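Local coordinates for protein PA4485 (Pseudomonas aeruginosa, PDB 4AVR) that probably acts as a lytic transglycosylase that cleaves peptidoglycan glycan strands, preferring naked strands without stem peptides, at residues S20-N25 with V54-D59. Sequence-based numbering, arbitrary orientation.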
loop_
_atom_site.group_PDB
_atom_site.type_symbol
_atom_site.label_atom_id
_atom_site.label_comp_id
_atom_site.label_asym_id
_atom_site.label_seq_id
_atom_site.Cartn_x
_atom_site.Cartn_y
_atom_site.Cartn_z
ATOM N N SER A 20 -10.493 0.220 -14.381
ATOM C CA SER A 20 -11.356 1.239 -15.006
ATOM C C SER A 20 -10.645 2.038 -16.070
ATOM O O SER A 20 -11.289 2.816 -16.805
ATOM C CB SER A 20 -11.871 2.268 -14.002
ATOM O OG SER A 20 -10.838 3.134 -13.563
ATOM N N GLY A 21 -9.323 1.914 -16.126
ATOM C CA GLY A 21 -8.514 2.709 -17.028
ATOM C C GLY A 21 -7.861 3.886 -16.356
ATOM O O GLY A 21 -6.851 4.369 -16.849
ATOM N N GLU A 22 -8.411 4.375 -15.249
ATOM C CA GLU A 22 -7.789 5.508 -14.561
ATOM C C GLU A 22 -6.462 5.073 -13.987
ATOM O O GLU A 22 -6.342 3.978 -13.464
ATOM C CB GLU A 22 -8.661 6.010 -13.417
ATOM C CG GLU A 22 -9.985 6.558 -13.888
ATOM C CD GLU A 22 -10.807 7.239 -12.810
ATOM O OE1 GLU A 22 -10.423 7.183 -11.607
ATOM O OE2 GLU A 22 -11.839 7.846 -13.169
ATOM N N ARG A 23 -5.463 5.938 -14.039
ATOM C CA ARG A 23 -4.230 5.681 -13.304
ATOM C C ARG A 23 -4.497 5.849 -11.812
ATOM O O ARG A 23 -5.150 6.805 -11.407
ATOM C CB ARG A 23 -3.115 6.598 -13.796
ATOM C CG ARG A 23 -2.724 6.296 -15.253
ATOM C CD ARG A 23 -1.447 6.957 -15.744
ATOM N NE ARG A 23 -1.070 6.618 -17.141
ATOM C CZ ARG A 23 -0.378 5.539 -17.543
ATOM N NH1 ARG A 23 0.038 4.628 -16.669
ATOM N NH2 ARG A 23 -0.098 5.368 -18.833
ATOM N N TYR A 24 -4.028 4.919 -10.992
ATOM C CA TYR A 24 -4.281 5.018 -9.565
ATOM C C TYR A 24 -3.661 6.312 -9.010
ATOM O O TYR A 24 -2.489 6.606 -9.272
ATOM C CB TYR A 24 -3.753 3.780 -8.810
ATOM C CG TYR A 24 -3.779 4.013 -7.302
ATOM C CD1 TYR A 24 -4.976 4.274 -6.631
ATOM C CD2 TYR A 24 -2.614 4.043 -6.569
ATOM C CE1 TYR A 24 -4.977 4.573 -5.282
ATOM C CE2 TYR A 24 -2.612 4.337 -5.214
ATOM C CZ TYR A 24 -3.802 4.619 -4.569
ATOM O OH TYR A 24 -3.845 4.953 -3.242
ATOM N N ASN A 25 -4.461 7.055 -8.258
ATOM C CA ASN A 25 -4.052 8.319 -7.691
ATOM C C ASN A 25 -4.324 8.294 -6.185
ATOM O O ASN A 25 -5.483 8.320 -5.766
ATOM C CB ASN A 25 -4.807 9.474 -8.345
ATOM C CG ASN A 25 -4.250 10.824 -7.934
ATOM O OD1 ASN A 25 -3.661 10.973 -6.876
ATOM N ND2 ASN A 25 -4.355 11.811 -8.821
ATOM N N VAL A 54 -16.896 8.508 1.660
ATOM C CA VAL A 54 -17.514 8.022 0.425
ATOM C C VAL A 54 -16.423 7.893 -0.630
ATOM O O VAL A 54 -15.642 8.830 -0.857
ATOM C CB VAL A 54 -18.633 8.955 -0.047
ATOM C CG1 VAL A 54 -19.199 8.474 -1.374
ATOM C CG2 VAL A 54 -19.737 9.019 0.998
ATOM N N VAL A 55 -16.354 6.716 -1.238
ATOM C CA VAL A 55 -15.407 6.448 -2.321
ATOM C C VAL A 55 -16.152 6.076 -3.591
ATOM O O VAL A 55 -17.330 5.718 -3.567
ATOM C CB VAL A 55 -14.415 5.326 -1.949
ATOM C CG1 VAL A 55 -13.507 5.753 -0.796
ATOM C CG2 VAL A 55 -15.147 4.019 -1.645
ATOM N N ARG A 56 -15.432 6.201 -4.704
ATOM C CA ARG A 56 -15.920 5.859 -6.036
ATOM C C ARG A 56 -15.149 4.634 -6.523
ATOM O O ARG A 56 -13.915 4.612 -6.469
ATOM C CB ARG A 56 -15.625 7.077 -6.938
ATOM C CG ARG A 56 -15.928 6.948 -8.406
ATOM C CD ARG A 56 -15.665 8.281 -9.099
ATOM N NE ARG A 56 -14.269 8.759 -9.035
ATOM C CZ ARG A 56 -13.320 8.408 -9.898
ATOM N NH1 ARG A 56 -13.580 7.571 -10.897
ATOM N NH2 ARG A 56 -12.103 8.910 -9.780
ATOM N N ILE A 57 -15.847 3.612 -7.024
ATOM C CA ILE A 57 -15.207 2.379 -7.474
ATOM C C ILE A 57 -14.535 2.604 -8.838
ATOM O O ILE A 57 -15.184 3.036 -9.794
ATOM C CB ILE A 57 -16.212 1.204 -7.565
ATOM C CG1 ILE A 57 -16.900 0.991 -6.199
ATOM C CG2 ILE A 57 -15.527 -0.056 -8.086
ATOM C CD1 ILE A 57 -15.949 0.803 -5.021
ATOM N N ASN A 58 -13.250 2.300 -8.920
ATOM C CA ASN A 58 -12.523 2.405 -10.191
ATOM C C ASN A 58 -11.559 1.252 -10.442
ATOM O O ASN A 58 -10.733 1.349 -11.334
ATOM C CB ASN A 58 -11.817 3.770 -10.336
ATOM C CG ASN A 58 -10.546 3.846 -9.536
ATOM O OD1 ASN A 58 -10.297 3.002 -8.679
ATOM N ND2 ASN A 58 -9.717 4.859 -9.820
ATOM N N ASP A 59 -11.665 0.160 -9.687
ATOM C CA ASP A 59 -10.710 -0.928 -9.835
ATOM C C ASP A 59 -11.320 -2.236 -9.357
ATOM O O ASP A 59 -12.351 -2.240 -8.678
ATOM C CB ASP A 59 -9.422 -0.613 -9.052
ATOM C CG ASP A 59 -8.177 -1.319 -9.588
ATOM O OD1 ASP A 59 -8.236 -2.041 -10.604
ATOM O OD2 ASP A 59 -7.104 -1.124 -8.972
HETATM O O HOH W 1 -7.359 6.409 -8.355
#
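The carboxylate of Glu-22 sits at the edge of the Arg-56 guanidinium group, its CD in the guanidinium plane, while the amide of Asn-58 approaches the same carboxylate from above its plane. Arg-56 grips end-on with two nitrogens, one to each oxygen: NH1 lies 2.9 Å from Glu-22 OE2, and NH2 donates to the syn lone pair of Glu-22 OE1 over 3.0 Å. The fork is twisted, with the two planes 54° apart, and a bend at chi3 of Arg-56 (62°) turns the guanidinium group out of its otherwise extended chain. Glu-22 OE1 takes a second, nearly straight bond from Asn-58 ND2 (3.0 Å, 167° at the hydrogen), whose amide stands almost perpendicular to the carboxylate. Two donors on one oxygen and one on the other restrict rotation of the carboxylate. In this RlpA-family protein, whose sequence places it among the double-psi beta-barrels, the contact illustrates how a long irregular connection, here between strands 2-8 and 30-32, can be pinned to a barrel strand, 52-59. On the backbone side of Asn-58, Ser-20 OG gives a 2.9 Å bond to the backbone O of Asn-58, which also accepts from Ser-20 N. Ser-20 OG also accepts the backbone N-H of Glu-22, with N and OG 3.2 Å apart, an ST turn that ties the serine to the residue carrying the carboxylate. Thr-18 OG1 hydrogen-bonds to both Ser-20 OG and Asn-58 O, and a water bridges Asn-58 ND2 to the backbone N of Asn-25.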